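Local coordinates for 3-ketosteroid-delta4-5alpha-dehydrogenase (Rhodococcus jostii, PDB 4AT2), which uses bound FAD to oxidise 5alpha-reduced 3-ketosteroids, introducing the double bond between C4 and C5 in a step of bacterial steroid catabolism, at residues Ala52-Ala55 / Ala56-Glu59; Gly91-Pro94 / Leu95-Ala98; Gly131-Glu134 / His135-Leu139; Arg453-Val456 / Asn457-Leu461; Gly485-Ser488 / Gly489-Leu492. One frame throughout, in Å; residues are numbered along the deposited sequence.

How the interactions relate
All five contacts are local and follow the chain in numerical order. Interaction 1 lies in helix 51-62 of the Rossmann-type beta-alpha-beta unit; interactions 2 and 3 belong to helices 94-98 and 132-141; interaction 4 is the turn leading into strand 459-461, with the strand itself; interaction 5 starts helix 490-507 at the flavin and the steroid. Interaction 3 bridges its neighbours: Trp138 packs on Ile58 of interaction 1, and Tyr136 on Pro94 of interaction 2, with centres about 15 and 11 Å away. Interactions 2 and 4 are farthest apart, about 29 Å between centres. Only interactions 1 and 5 contact FAD, at the diphosphate, and at the isoalloxazine and ribityl chain, respectively.

Interaction 1. Residues Ala52-Ala55 / Ala56-Glu59; sequences AGVA and ASIE
Ser57 carries its hydroxyl between its own backbone N and carbonyl carbon (chi1 81°), and this folds OG back along the helix onto the carbonyl oxygen of Val54, with OG to Val54 O at 2.8 Å. Ile58 places CG1 beside its backbone N instead (chi1 -70°) and continues in an extended line, so its CD1 comes over to Val54 CG2 at 4.4 Å, a loose apolar touch. On the way, Ile58 CG1 passes 3.4 Å from Val54 O. Ser57 was modelled in two conformers, and the hydroxyl bond applies to the one described.

Beneath the side chains runs the regular i to i+4 pattern of an alpha helix. Ile58 N reaches Val54 O at 3.0 Å, arriving from the same face of the carbonyl plane as the serine hydroxyl. The two preceding bonds of the series run from Ala56 N to Ala52 O at 3.0 Å and from Ser57 N to Gly53 O at 2.9 Å.

This is the helix of the beta-alpha-beta unit formed with strands 45-47 and 67-70. Ala52 N donates to a phosphate oxygen of FAD, and Gly53 fits the last glycine of a Rossmann-type GxGxxG pattern. Val54 and Ile58 pack on Leu208 of helix 202-214, while Glu59 packs on Trp138 and forms a salt bridge with Arg500.

Chemically, Val54 O is gripped by two donors, one main-chain and one hydroxyl. In that conformer a buried serine spends its polar group on its own helix, which lets it sit among the apolar neighbours of this face.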
loop_
_atom_site.group_PDB
_atom_site.type_symbol
_atom_site.label_atom_id
_atom_site.label_comp_id
_atom_site.label_asym_id
_atom_site.label_seq_id
_atom_site.Cartn_x
_atom_site.Cartn_y
_atom_site.Cartn_z
ATOM N N ALA A 52 18.154 -5.062 16.513
ATOM C CA ALA A 52 18.958 -4.231 15.629
ATOM C C ALA A 52 19.994 -3.480 16.451
ATOM O O ALA A 52 21.160 -3.398 16.070
ATOM C CB ALA A 52 18.083 -3.253 14.876
ATOM N N GLY A 53 19.553 -2.949 17.587
ATOM C CA GLY A 53 20.434 -2.168 18.449
ATOM C C GLY A 53 21.580 -2.970 19.024
ATOM O O GLY A 53 22.733 -2.520 18.990
ATOM N N VAL A 54 21.285 -4.168 19.536
ATOM C CA VAL A 54 22.350 -4.968 20.161
ATOM C C VAL A 54 23.371 -5.431 19.115
ATOM O O VAL A 54 24.580 -5.386 19.370
ATOM C CB VAL A 54 21.813 -6.115 21.048
ATOM C CG1 VAL A 54 21.181 -7.225 20.217
ATOM C CG2 VAL A 54 22.922 -6.647 21.960
ATOM N N ALA A 55 22.894 -5.808 17.925
ATOM C CA ALA A 55 23.785 -6.224 16.842
ATOM C C ALA A 55 24.700 -5.083 16.408
ATOM O O ALA A 55 25.906 -5.297 16.188
ATOM C CB ALA A 55 22.989 -6.762 15.650
ATOM N N ALA A 56 24.135 -3.877 16.303
ATOM C CA ALA A 56 24.912 -2.682 15.964
ATOM C C ALA A 56 25.964 -2.427 17.031
ATOM O O ALA A 56 27.116 -2.125 16.713
ATOM C CB ALA A 56 24.010 -1.466 15.814
ATOM N N SER A 57 25.566 -2.561 18.294
ATOM C CA SER A 57 26.478 -2.276 19.407
ATOM C C SER A 57 27.669 -3.231 19.419
ATOM O O SER A 57 28.796 -2.806 19.676
ATOM C CB SER A 57 25.749 -2.274 20.759
ATOM O OG SER A 57 25.553 -3.585 21.256
ATOM N N ILE A 58 27.416 -4.508 19.107
ATOM C CA ILE A 58 28.488 -5.507 19.083
ATOM C C ILE A 58 29.522 -5.157 18.026
ATOM O O ILE A 58 30.726 -5.132 18.312
ATOM C CB ILE A 58 27.939 -6.937 18.875
ATOM C CG1 ILE A 58 27.182 -7.375 20.129
ATOM C CG2 ILE A 58 29.059 -7.924 18.545
ATOM C CD1 ILE A 58 26.284 -8.582 19.904
ATOM N N GLU A 59 29.058 -4.865 16.811
ATOM C CA GLU A 59 29.986 -4.553 15.732
ATOM C C GLU A 59 30.734 -3.254 16.010
ATOM O O GLU A 59 31.939 -3.181 15.786
ATOM C CB GLU A 59 29.287 -4.499 14.370
ATOM C CG GLU A 59 28.812 -5.861 13.866
ATOM C CD GLU A 59 29.927 -6.759 13.337
ATOM O OE1 GLU A 59 31.119 -6.490 13.591
ATOM O OE2 GLU A 59 29.621 -7.761 12.661
#

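Interaction 2. Residues Gly91-Pro94 / Leu95-Ala98; sequences GGTP and LQKA
The carboxamide of Gln96 is the flat group here, and its oxygen reaches back to the loop ahead of the helix. Thr93 N meets OE1 in the amide plane, on a lone pair, with Thr93 N to Gln96 OE1 at 3.0 Å. Gly92 N comes to the same oxygen at 2.9 Å from Gln96 OE1, tilted 15° out of that plane. At the amide's other end NE2 donates to Pro183 O and to Asp103 OD2, so both ends of the group are held and its rotation is fixed.

The return bond comes from Thr93, the N-cap residue of helix 94-98. Its OG1, turned between the backbone N and the carbonyl carbon (chi1 66°), accepts from Gln96 N at 3.0 Å in a nearly straight bond of 172°. Main chain of one residue to side chain of the other, in both directions, is a capping box. The two side chains cross at about a right angle, with Gln96 CG 3.4 Å from Thr93 OG1. Behind the cap, Lys97 N donates to Thr93 O at 3.0 Å, and the lysine chain runs past Gly92, its CE 3.5 Å from Gly92 O. Gly92 sits at backbone angles that favour glycine.

Thr93 OG1 also bonds to His186 NE2, and Thr93, Pro94 and Leu95 all pack on Tyr136 of helix 132-141.

The threonine hydroxyl gives the backbone N-H of Gln96 an acceptor at the start of this short helix, where the helix itself has none to offer. One glutamine oxygen meanwhile collects two loop N-H groups, so loop and first turn are tied by side-chain bonds running in both directions.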
loop_
_atom_site.group_PDB
_atom_site.type_symbol
_atom_site.label_atom_id
_atom_site.label_comp_id
_atom_site.label_asym_id
_atom_site.label_seq_id
_atom_site.Cartn_x
_atom_site.Cartn_y
_atom_site.Cartn_z
ATOM N N GLY A 91 20.821 -20.525 2.469
ATOM C CA GLY A 91 21.937 -20.592 1.535
ATOM C C GLY A 91 22.928 -21.696 1.843
ATOM O O GLY A 91 24.024 -21.732 1.270
ATOM N N GLY A 92 22.551 -22.583 2.763
ATOM C CA GLY A 92 23.414 -23.691 3.182
ATOM C C GLY A 92 24.033 -23.534 4.560
ATOM O O GLY A 92 25.234 -23.713 4.721
ATOM N N THR A 93 23.230 -23.198 5.565
ATOM C CA THR A 93 23.774 -23.046 6.921
ATOM C C THR A 93 24.169 -24.418 7.472
ATOM O O THR A 93 23.667 -25.439 6.997
ATOM C CB THR A 93 22.758 -22.412 7.885
ATOM O OG1 THR A 93 21.659 -23.308 8.075
ATOM C CG2 THR A 93 22.236 -21.084 7.328
ATOM N N PRO A 94 25.051 -24.449 8.492
ATOM C CA PRO A 94 25.336 -25.736 9.126
ATOM C C PRO A 94 24.074 -26.424 9.666
ATOM O O PRO A 94 24.012 -27.652 9.695
ATOM C CB PRO A 94 26.275 -25.351 10.266
ATOM C CG PRO A 94 27.020 -24.173 9.713
ATOM C CD PRO A 94 25.962 -23.392 8.977
ATOM N N LEU A 95 23.083 -25.643 10.088
ATOM C CA LEU A 95 21.828 -26.223 10.581
ATOM C C LEU A 95 21.048 -26.903 9.448
ATOM O O LEU A 95 20.584 -28.050 9.595
ATOM C CB LEU A 95 20.967 -25.156 11.256
ATOM C CG LEU A 95 20.127 -25.601 12.457
ATOM C CD1 LEU A 95 19.159 -24.492 12.832
ATOM C CD2 LEU A 95 19.357 -26.894 12.281
ATOM N N GLN A 96 20.896 -26.206 8.320
ATOM C CA GLN A 96 20.243 -26.805 7.153
ATOM C C GLN A 96 20.947 -28.109 6.757
ATOM O O GLN A 96 20.292 -29.116 6.536
ATOM C CB GLN A 96 20.217 -25.848 5.956
ATOM C CG GLN A 96 19.250 -24.677 6.122
ATOM C CD GLN A 96 19.340 -23.709 4.954
ATOM O OE1 GLN A 96 20.424 -23.297 4.579
ATOM N NE2 GLN A 96 18.200 -23.347 4.385
ATOM N N LYS A 97 22.276 -28.078 6.702
ATOM C CA LYS A 97 23.051 -29.258 6.287
ATOM C C LYS A 97 22.853 -30.419 7.269
ATOM O O LYS A 97 22.647 -31.574 6.853
ATOM C CB LYS A 97 24.542 -28.904 6.136
ATOM C CG LYS A 97 24.807 -28.006 4.935
ATOM C CD LYS A 97 26.280 -27.635 4.800
ATOM C CE LYS A 97 26.502 -26.730 3.596
ATOM N NZ LYS A 97 26.391 -27.425 2.279
ATOM N N ALA A 98 22.883 -30.111 8.566
ATOM C CA ALA A 98 22.701 -31.147 9.601
ATOM C C ALA A 98 21.333 -31.830 9.514
ATOM O O ALA A 98 21.192 -33.020 9.845
ATOM C CB ALA A 98 22.905 -30.545 10.987
#

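Interaction 3. Residues Gly131-Glu134 / His135-Leu139; sequences GSVE and HYNWL
Glu134 and Trp138 stand one turn apart on the alpha helix 132-141, and their flat groups are turned 42° against each other. The glutamate is bent at chi2 (-79°), which brings OE2 back to 4.1 Å from Trp138 CD1, obliquely to the ring. Its carboxylate is held chiefly by a salt bridge from OE1 to Arg500 NH1; the same arginine makes a cation-pi contact with Trp138 and bonds to His135 ND1, so three side chains of this helix share one cation.

Val133 and Asn137 run alongside each other in the same direction, with Val133 CG1 3.8 Å from Asn137 ND2. The imidazole of His135 has Leu139 CG over one face, 4.2 Å above the plane and displaced toward the rim, while its NE2 bonds to Ser496 OG and its ring meets Phe497 edge-to-face.

Gly131 occupies the N-cap position, directly after helix 122-130, and its carbonyl begins the i to i+4 series. His135 N bonds to Gly131 O at 3.0 Å and Tyr136 N to Ser132 O at 2.9 Å. The next two bonds are Asn137 N to Val133 O at 3.0 Å, nearly straight at 170°, and Trp138 N to Glu134 O at 2.8 Å.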
loop_
_atom_site.group_PDB
_atom_site.type_symbol
_atom_site.label_atom_id
_atom_site.label_comp_id
_atom_site.label_asym_id
_atom_site.label_seq_id
_atom_site.Cartn_x
_atom_site.Cartn_y
_atom_site.Cartn_z
ATOM N N GLY A 131 25.199 -13.140 2.339
ATOM C CA GLY A 131 25.834 -13.096 3.657
ATOM C C GLY A 131 25.170 -13.968 4.717
ATOM O O GLY A 131 25.547 -13.907 5.890
ATOM N N SER A 132 24.190 -14.783 4.314
ATOM C CA SER A 132 23.334 -15.475 5.298
ATOM C C SER A 132 24.056 -16.540 6.132
ATOM O O SER A 132 23.910 -16.589 7.356
ATOM C CB SER A 132 22.090 -16.073 4.627
ATOM O OG SER A 132 21.067 -16.297 5.592
ATOM N N VAL A 133 24.828 -17.397 5.468
ATOM C CA VAL A 133 25.583 -18.422 6.189
ATOM C C VAL A 133 26.594 -17.792 7.151
ATOM O O VAL A 133 26.697 -18.218 8.301
ATOM C CB VAL A 133 26.242 -19.418 5.203
ATOM C CG1 VAL A 133 27.177 -20.399 5.919
ATOM C CG2 VAL A 133 25.164 -20.180 4.443
ATOM N N GLU A 134 27.307 -16.754 6.697
ATOM C CA GLU A 134 28.240 -16.030 7.573
ATOM C C GLU A 134 27.502 -15.478 8.791
ATOM O O GLU A 134 28.011 -15.528 9.918
ATOM C CB GLU A 134 28.955 -14.898 6.813
ATOM C CG GLU A 134 30.080 -14.200 7.599
ATOM C CD GLU A 134 29.590 -13.167 8.610
ATOM O OE1 GLU A 134 28.425 -12.733 8.507
ATOM O OE2 GLU A 134 30.369 -12.781 9.516
ATOM N N HIS A 135 26.290 -14.973 8.563
ATOM C CA HIS A 135 25.512 -14.384 9.644
ATOM C C HIS A 135 25.044 -15.419 10.644
ATOM O O HIS A 135 25.098 -15.176 11.853
ATOM C CB HIS A 135 24.368 -13.553 9.080
ATOM C CG HIS A 135 23.609 -12.774 10.121
ATOM N ND1 HIS A 135 24.205 -11.885 10.941
ATOM C CD2 HIS A 135 22.261 -12.775 10.450
ATOM C CE1 HIS A 135 23.282 -11.354 11.770
ATOM N NE2 HIS A 135 22.090 -11.900 11.466
ATOM N N TYR A 136 24.630 -16.593 10.160
ATOM C CA TYR A 136 24.267 -17.696 11.061
ATOM C C TYR A 136 25.466 -18.022 11.953
ATOM O O TYR A 136 25.327 -18.151 13.160
ATOM C CB TYR A 136 23.852 -18.950 10.281
ATOM C CG TYR A 136 23.617 -20.149 11.187
ATOM C CD1 TYR A 136 22.405 -20.316 11.855
ATOM C CD2 TYR A 136 24.626 -21.093 11.397
ATOM C CE1 TYR A 136 22.192 -21.402 12.703
ATOM C CE2 TYR A 136 24.427 -22.179 12.245
ATOM C CZ TYR A 136 23.207 -22.335 12.886
ATOM O OH TYR A 136 23.006 -23.415 13.728
ATOM N N ASN A 137 26.630 -18.177 11.330
ATOM C CA ASN A 137 27.860 -18.494 12.043
ATOM C C ASN A 137 28.251 -17.417 13.055
ATOM O O ASN A 137 28.735 -17.718 14.141
ATOM C CB ASN A 137 28.989 -18.752 11.040
ATOM C CG ASN A 137 28.769 -20.020 10.238
ATOM O OD1 ASN A 137 28.071 -20.933 10.691
ATOM N ND2 ASN A 137 29.350 -20.083 9.039
ATOM N N TRP A 138 28.016 -16.166 12.681
ATOM C CA TRP A 138 28.254 -15.021 13.547
ATOM C C TRP A 138 27.390 -15.086 14.785
ATOM O O TRP A 138 27.877 -14.868 15.899
ATOM C CB TRP A 138 28.003 -13.748 12.746
ATOM C CG TRP A 138 28.368 -12.472 13.455
ATOM C CD1 TRP A 138 29.576 -11.777 13.392
ATOM C CD2 TRP A 138 27.516 -11.689 14.337
ATOM N NE1 TRP A 138 29.523 -10.646 14.157
ATOM C CE2 TRP A 138 28.316 -10.536 14.759
ATOM C CE3 TRP A 138 26.212 -11.818 14.807
ATOM C CZ2 TRP A 138 27.806 -9.564 15.608
ATOM C CZ3 TRP A 138 25.712 -10.831 15.675
ATOM C CH2 TRP A 138 26.493 -9.734 16.056
ATOM N N LEU A 139 26.116 -15.429 14.616
ATOM C CA LEU A 139 25.205 -15.584 15.758
ATOM C C LEU A 139 25.641 -16.718 16.680
ATOM O O LEU A 139 25.658 -16.567 17.912
ATOM C CB LEU A 139 23.768 -15.833 15.280
ATOM C CG LEU A 139 23.152 -14.655 14.532
ATOM C CD1 LEU A 139 21.859 -15.094 13.812
ATOM C CD2 LEU A 139 22.892 -13.485 15.481
#

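Interaction 4. Residues Arg453-Val456 / Asn457-Leu461; sequences RTTV and NSEVL
Thr455 and Glu459 are joined by both backbone and side chain. Among the main-chain bonds, Thr455 N donates to Glu459 O at 3.0 Å, Ser458 N closes a type I turn on Thr455 O at 2.9 Å, and Leu461 N meets Arg453 O at 2.9 Å, almost straight. With Ser458 at positive phi (63°), this is the pattern of a type I turn followed by a G1-type bulge, and Thr454 and Val460 form the single beta bridge.

The side-chain polar bonds centre on Thr455 OG1. It donates to Glu459 OE1 at 2.7 Å, using the carboxylate's anti lone pair, and accepts from Glu459 N at 3.1 Å; Asn457 N adds a weak third bond. A water links Thr454 OG1, at 2.8 Å, with Ser458 OG.

Apolar contact is tight: Thr455 CG2 presses on Leu461 CD2 at 3.5 Å, the two side chains crossing at about a right angle, while Leu461 CD1 touches Arg453 CG at 3.7 Å.

Strand 471-473 receives Val460 on Leu471 and Ala473. Helix 490-507 holds the turn through Ser458 OG to Tyr498 O and Asn457 O to Ser505 OG, and Arg453 packs on Ala272 of the second subunit.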
loop_
_atom_site.group_PDB
_atom_site.type_symbol
_atom_site.label_atom_id
_atom_site.label_comp_id
_atom_site.label_asym_id
_atom_site.label_seq_id
_atom_site.Cartn_x
_atom_site.Cartn_y
_atom_site.Cartn_z
ATOM N N ARG A 453 14.295 4.277 4.235
ATOM C CA ARG A 453 15.058 3.670 3.163
ATOM C C ARG A 453 16.540 3.692 3.562
ATOM O O ARG A 453 17.083 4.755 3.909
ATOM C CB ARG A 453 14.836 4.469 1.870
ATOM C CG ARG A 453 15.607 3.942 0.671
ATOM C CD ARG A 453 14.934 2.743 0.042
ATOM N NE ARG A 453 15.589 2.364 -1.211
ATOM C CZ ARG A 453 15.110 2.628 -2.430
ATOM N NH1 ARG A 453 13.947 3.270 -2.591
ATOM N NH2 ARG A 453 15.795 2.230 -3.500
ATOM N N THR A 454 17.179 2.525 3.516
ATOM C CA THR A 454 18.588 2.410 3.893
ATOM C C THR A 454 19.385 1.641 2.844
ATOM O O THR A 454 18.836 0.817 2.099
ATOM C CB THR A 454 18.788 1.675 5.240
ATOM O OG1 THR A 454 18.238 0.353 5.145
ATOM C CG2 THR A 454 18.153 2.435 6.432
ATOM N N THR A 455 20.692 1.896 2.817
ATOM C CA THR A 455 21.614 1.162 1.957
ATOM C C THR A 455 21.928 -0.202 2.572
ATOM O O THR A 455 21.543 -0.485 3.710
ATOM C CB THR A 455 22.951 1.895 1.806
ATOM O OG1 THR A 455 23.619 1.907 3.077
ATOM C CG2 THR A 455 22.763 3.332 1.294
ATOM N N VAL A 456 22.666 -1.046 1.844
ATOM C CA VAL A 456 23.103 -2.332 2.416
ATOM C C VAL A 456 24.090 -2.149 3.570
ATOM O O VAL A 456 24.348 -3.077 4.339
ATOM C CB VAL A 456 23.684 -3.285 1.351
ATOM C CG1 VAL A 456 22.593 -3.661 0.358
ATOM C CG2 VAL A 456 24.873 -2.648 0.635
ATOM N N ASN A 457 24.625 -0.939 3.693
ATOM C CA ASN A 457 25.485 -0.579 4.820
ATOM C C ASN A 457 24.726 0.162 5.929
ATOM O O ASN A 457 25.333 0.704 6.865
ATOM C CB ASN A 457 26.696 0.219 4.337
ATOM C CG ASN A 457 27.671 -0.637 3.544
ATOM O OD1 ASN A 457 27.976 -0.343 2.380
ATOM N ND2 ASN A 457 28.136 -1.714 4.151
ATOM N N SER A 458 23.398 0.143 5.809
ATOM C CA SER A 458 22.470 0.687 6.805
ATOM C C SER A 458 22.600 2.187 7.016
ATOM O O SER A 458 22.298 2.711 8.105
ATOM C CB SER A 458 22.558 -0.091 8.129
ATOM O OG SER A 458 22.145 -1.440 7.941
ATOM N N GLU A 459 23.034 2.876 5.963
ATOM C CA GLU A 459 23.030 4.342 5.934
ATOM C C GLU A 459 21.618 4.793 5.597
ATOM O O GLU A 459 21.000 4.243 4.686
ATOM C CB GLU A 459 23.978 4.841 4.849
ATOM C CG GLU A 459 25.416 4.426 5.087
ATOM C CD GLU A 459 26.187 4.259 3.799
ATOM O OE1 GLU A 459 25.729 3.534 2.883
ATOM O OE2 GLU A 459 27.288 4.844 3.716
ATOM N N VAL A 460 21.097 5.773 6.333
ATOM C CA VAL A 460 19.762 6.295 6.035
ATOM C C VAL A 460 19.853 7.184 4.801
ATOM O O VAL A 460 20.676 8.105 4.747
ATOM C CB VAL A 460 19.184 7.084 7.235
ATOM C CG1 VAL A 460 17.877 7.765 6.857
ATOM C CG2 VAL A 460 18.967 6.137 8.417
ATOM N N LEU A 461 19.021 6.907 3.803
ATOM C CA LEU A 461 19.067 7.669 2.556
ATOM C C LEU A 461 18.141 8.877 2.562
ATOM O O LEU A 461 16.958 8.784 2.925
ATOM C CB LEU A 461 18.749 6.769 1.355
ATOM C CG LEU A 461 19.796 5.691 1.037
ATOM C CD1 LEU A 461 19.205 4.711 0.033
ATOM C CD2 LEU A 461 21.088 6.295 0.498
HETATM O O HOH W 1 19.284 -1.000 7.421
#

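Interaction 5. Residues Gly485-Ser488 / Gly489-Leu492; sequences GYAS and GTSL. With FAD (flavin-adenine dinucleotide), chain D.
Ala487 to Thr490 form a type II turn, with Gly489 at a phi of 103° suited to glycine, and the chain passes from it straight into helix 490-507. Thr490 holds the carbonyl of Ala487 twice: its OG1 donates in the carbonyl plane to Ala487 O at 2.8 Å, and its N bonds to the same oxygen at 3.2 Å. That hydroxyl, placed between the backbone N and the carbonyl carbon (chi1 53°), also lies 3.2 Å from Tyr486 CE1, obliquely to the ring. The tyrosine and threonine side chains pass antiparallel to one another, and Thr490 CG2 rests 3.9 Å from Ala487 CB.

Gly489 holds the N-cap position, and the first turn of the helix faces the flavin: Leu492 N donates to FAD O2 at 2.8 Å, nearly straight at 175°; this N-H and the helix end would be expected to stabilise negative charge near N1 and O2 of a reduced flavin. Ser491 OG is paired with FAD O3' at 2.7 Å and with Arg476 NH1.

On the substrate side, Tyr486 OH is hydrogen-bonded to the O1 ketone of the androstenedione, and Gly489 N makes a weak bond to the same oxygen. The same phenol oxygen, Tyr486 OH, is 3.4 Å from FAD N1, near both steroid and cofactor. Ser488 OG, also at the steroid pocket, bonds to Tyr339 OH. Farther along FAD, Leu492 CD2 touches O4' of its ribityl chain at 3.4 Å.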
loop_
_atom_site.group_PDB
_atom_site.type_symbol
_atom_site.label_atom_id
_atom_site.label_comp_id
_atom_site.label_asym_id
_atom_site.label_seq_id
_atom_site.Cartn_x
_atom_site.Cartn_y
_atom_site.Cartn_z
ATOM N N GLY A 485 4.890 -9.138 0.858
ATOM C CA GLY A 485 4.821 -10.454 1.494
ATOM C C GLY A 485 5.724 -10.539 2.721
ATOM O O GLY A 485 6.682 -9.771 2.852
ATOM N N TYR A 486 5.415 -11.484 3.606
ATOM C CA TYR A 486 6.165 -11.674 4.838
ATOM C C TYR A 486 6.497 -13.151 5.037
ATOM O O TYR A 486 5.734 -14.026 4.636
ATOM C CB TYR A 486 5.362 -11.140 6.045
ATOM C CG TYR A 486 6.109 -11.243 7.359
ATOM C CD1 TYR A 486 7.043 -10.269 7.724
ATOM C CD2 TYR A 486 5.899 -12.315 8.238
ATOM C CE1 TYR A 486 7.747 -10.363 8.912
ATOM C CE2 TYR A 486 6.616 -12.416 9.425
ATOM C CZ TYR A 486 7.530 -11.423 9.761
ATOM O OH TYR A 486 8.264 -11.494 10.925
ATOM N N ALA A 487 7.631 -13.423 5.681
ATOM C CA ALA A 487 7.969 -14.774 6.118
ATOM C C ALA A 487 8.468 -14.677 7.547
ATOM O O ALA A 487 9.192 -13.732 7.891
ATOM C CB ALA A 487 9.029 -15.405 5.208
ATOM N N SER A 488 8.070 -15.629 8.395
ATOM C CA SER A 488 8.510 -15.617 9.799
ATOM C C SER A 488 10.029 -15.693 9.892
ATOM O O SER A 488 10.680 -16.515 9.213
ATOM C CB SER A 488 7.892 -16.768 10.609
ATOM O OG SER A 488 6.529 -16.512 10.900
ATOM N N GLY A 489 10.595 -14.806 10.708
ATOM C CA GLY A 489 12.047 -14.749 10.871
ATOM C C GLY A 489 12.709 -13.614 10.118
ATOM O O GLY A 489 13.871 -13.317 10.352
ATOM N N THR A 490 11.992 -12.984 9.190
ATOM C CA THR A 490 12.631 -11.953 8.367
ATOM C C THR A 490 12.898 -10.691 9.157
ATOM O O THR A 490 13.806 -9.934 8.817
ATOM C CB THR A 490 11.811 -11.592 7.112
ATOM O OG1 THR A 490 10.471 -11.264 7.501
ATOM C CG2 THR A 490 11.798 -12.766 6.128
ATOM N N SER A 491 12.122 -10.458 10.208
ATOM C CA SER A 491 12.329 -9.251 10.991
ATOM C C SER A 491 13.523 -9.380 11.939
ATOM O O SER A 491 14.389 -8.486 11.984
ATOM C CB SER A 491 11.071 -8.855 11.749
ATOM O OG SER A 491 11.310 -7.585 12.325
ATOM N N LEU A 492 13.596 -10.477 12.691
ATOM C CA LEU A 492 14.797 -10.723 13.508
ATOM C C LEU A 492 16.026 -10.957 12.621
ATOM O O LEU A 492 17.140 -10.547 12.970
ATOM C CB LEU A 492 14.600 -11.907 14.472
ATOM C CG LEU A 492 13.512 -11.773 15.551
ATOM C CD1 LEU A 492 13.640 -12.896 16.578
ATOM C CD2 LEU A 492 13.492 -10.405 16.219
HETATM P PA FAD D . 12.621 -4.008 19.172
HETATM O O1A FAD D . 13.200 -5.354 19.366
HETATM O O2A FAD D . 11.251 -3.750 19.639
HETATM O O5B FAD D . 13.606 -2.947 19.857
HETATM C C5B FAD D . 13.340 -1.543 19.787
HETATM C C4B FAD D . 13.732 -0.903 21.129
HETATM O O4B FAD D . 13.595 0.520 20.924
HETATM C C3B FAD D . 12.725 -1.297 22.217
HETATM O O3B FAD D . 13.443 -1.807 23.368
HETATM C C2B FAD D . 11.984 0.010 22.524
HETATM O O2B FAD D . 11.620 0.076 23.928
HETATM C C1B FAD D . 13.034 1.059 22.163
HETATM N N9A FAD D . 12.470 2.388 21.835
HETATM C C8A FAD D . 11.308 2.687 21.241
HETATM N N7A FAD D . 11.222 4.011 21.140
HETATM C C5A FAD D . 12.342 4.549 21.661
HETATM C C6A FAD D . 12.790 5.818 21.826
HETATM N N6A FAD D . 12.036 6.832 21.401
HETATM N N1A FAD D . 13.976 6.082 22.401
HETATM C C2A FAD D . 14.784 5.042 22.837
HETATM N N3A FAD D . 14.315 3.743 22.668
HETATM C C4A FAD D . 13.104 3.534 22.086
HETATM N N1 FAD D . 9.814 -11.535 13.907
HETATM C C2 FAD D . 10.697 -12.509 13.478
HETATM O O2 FAD D . 11.491 -12.244 12.586
HETATM N N3 FAD D . 10.682 -13.783 14.065
HETATM C C4 FAD D . 9.750 -14.090 15.057
HETATM O O4 FAD D . 9.757 -15.226 15.540
HETATM C C4X FAD D . 8.852 -13.105 15.485
HETATM N N5 FAD D . 7.919 -13.375 16.431
HETATM C C5X FAD D . 6.927 -12.491 16.654
HETATM C C6 FAD D . 5.822 -12.854 17.431
HETATM C C7 FAD D . 4.795 -11.941 17.683
HETATM C C7M FAD D . 3.706 -12.362 18.472
HETATM C C8 FAD D . 4.865 -10.641 17.140
HETATM C C8M FAD D . 3.868 -9.667 17.360
HETATM C C9 FAD D . 5.976 -10.278 16.375
HETATM C C9A FAD D . 6.996 -11.204 16.110
HETATM N N10 FAD D . 8.060 -10.870 15.340
HETATM C C10 FAD D . 8.887 -11.833 14.912
HETATM C "C1'" FAD D . 8.400 -9.462 15.008
HETATM C "C2'" FAD D . 9.635 -9.023 15.810
HETATM O "O2'" FAD D . 9.350 -9.314 17.179
HETATM C "C3'" FAD D . 9.899 -7.518 15.642
HETATM O "O3'" FAD D . 9.570 -7.057 14.320
HETATM C "C4'" FAD D . 11.375 -7.216 15.945
HETATM O "O4'" FAD D . 11.667 -7.690 17.268
HETATM C "C5'" FAD D . 11.646 -5.711 15.873
HETATM O "O5'" FAD D . 13.054 -5.492 16.082
HETATM P P FAD D . 13.602 -4.008 16.389
HETATM O O1P FAD D . 13.252 -3.096 15.295
HETATM O O2P FAD D . 15.031 -4.144 16.829
HETATM O O3P FAD D . 12.621 -3.539 17.604
#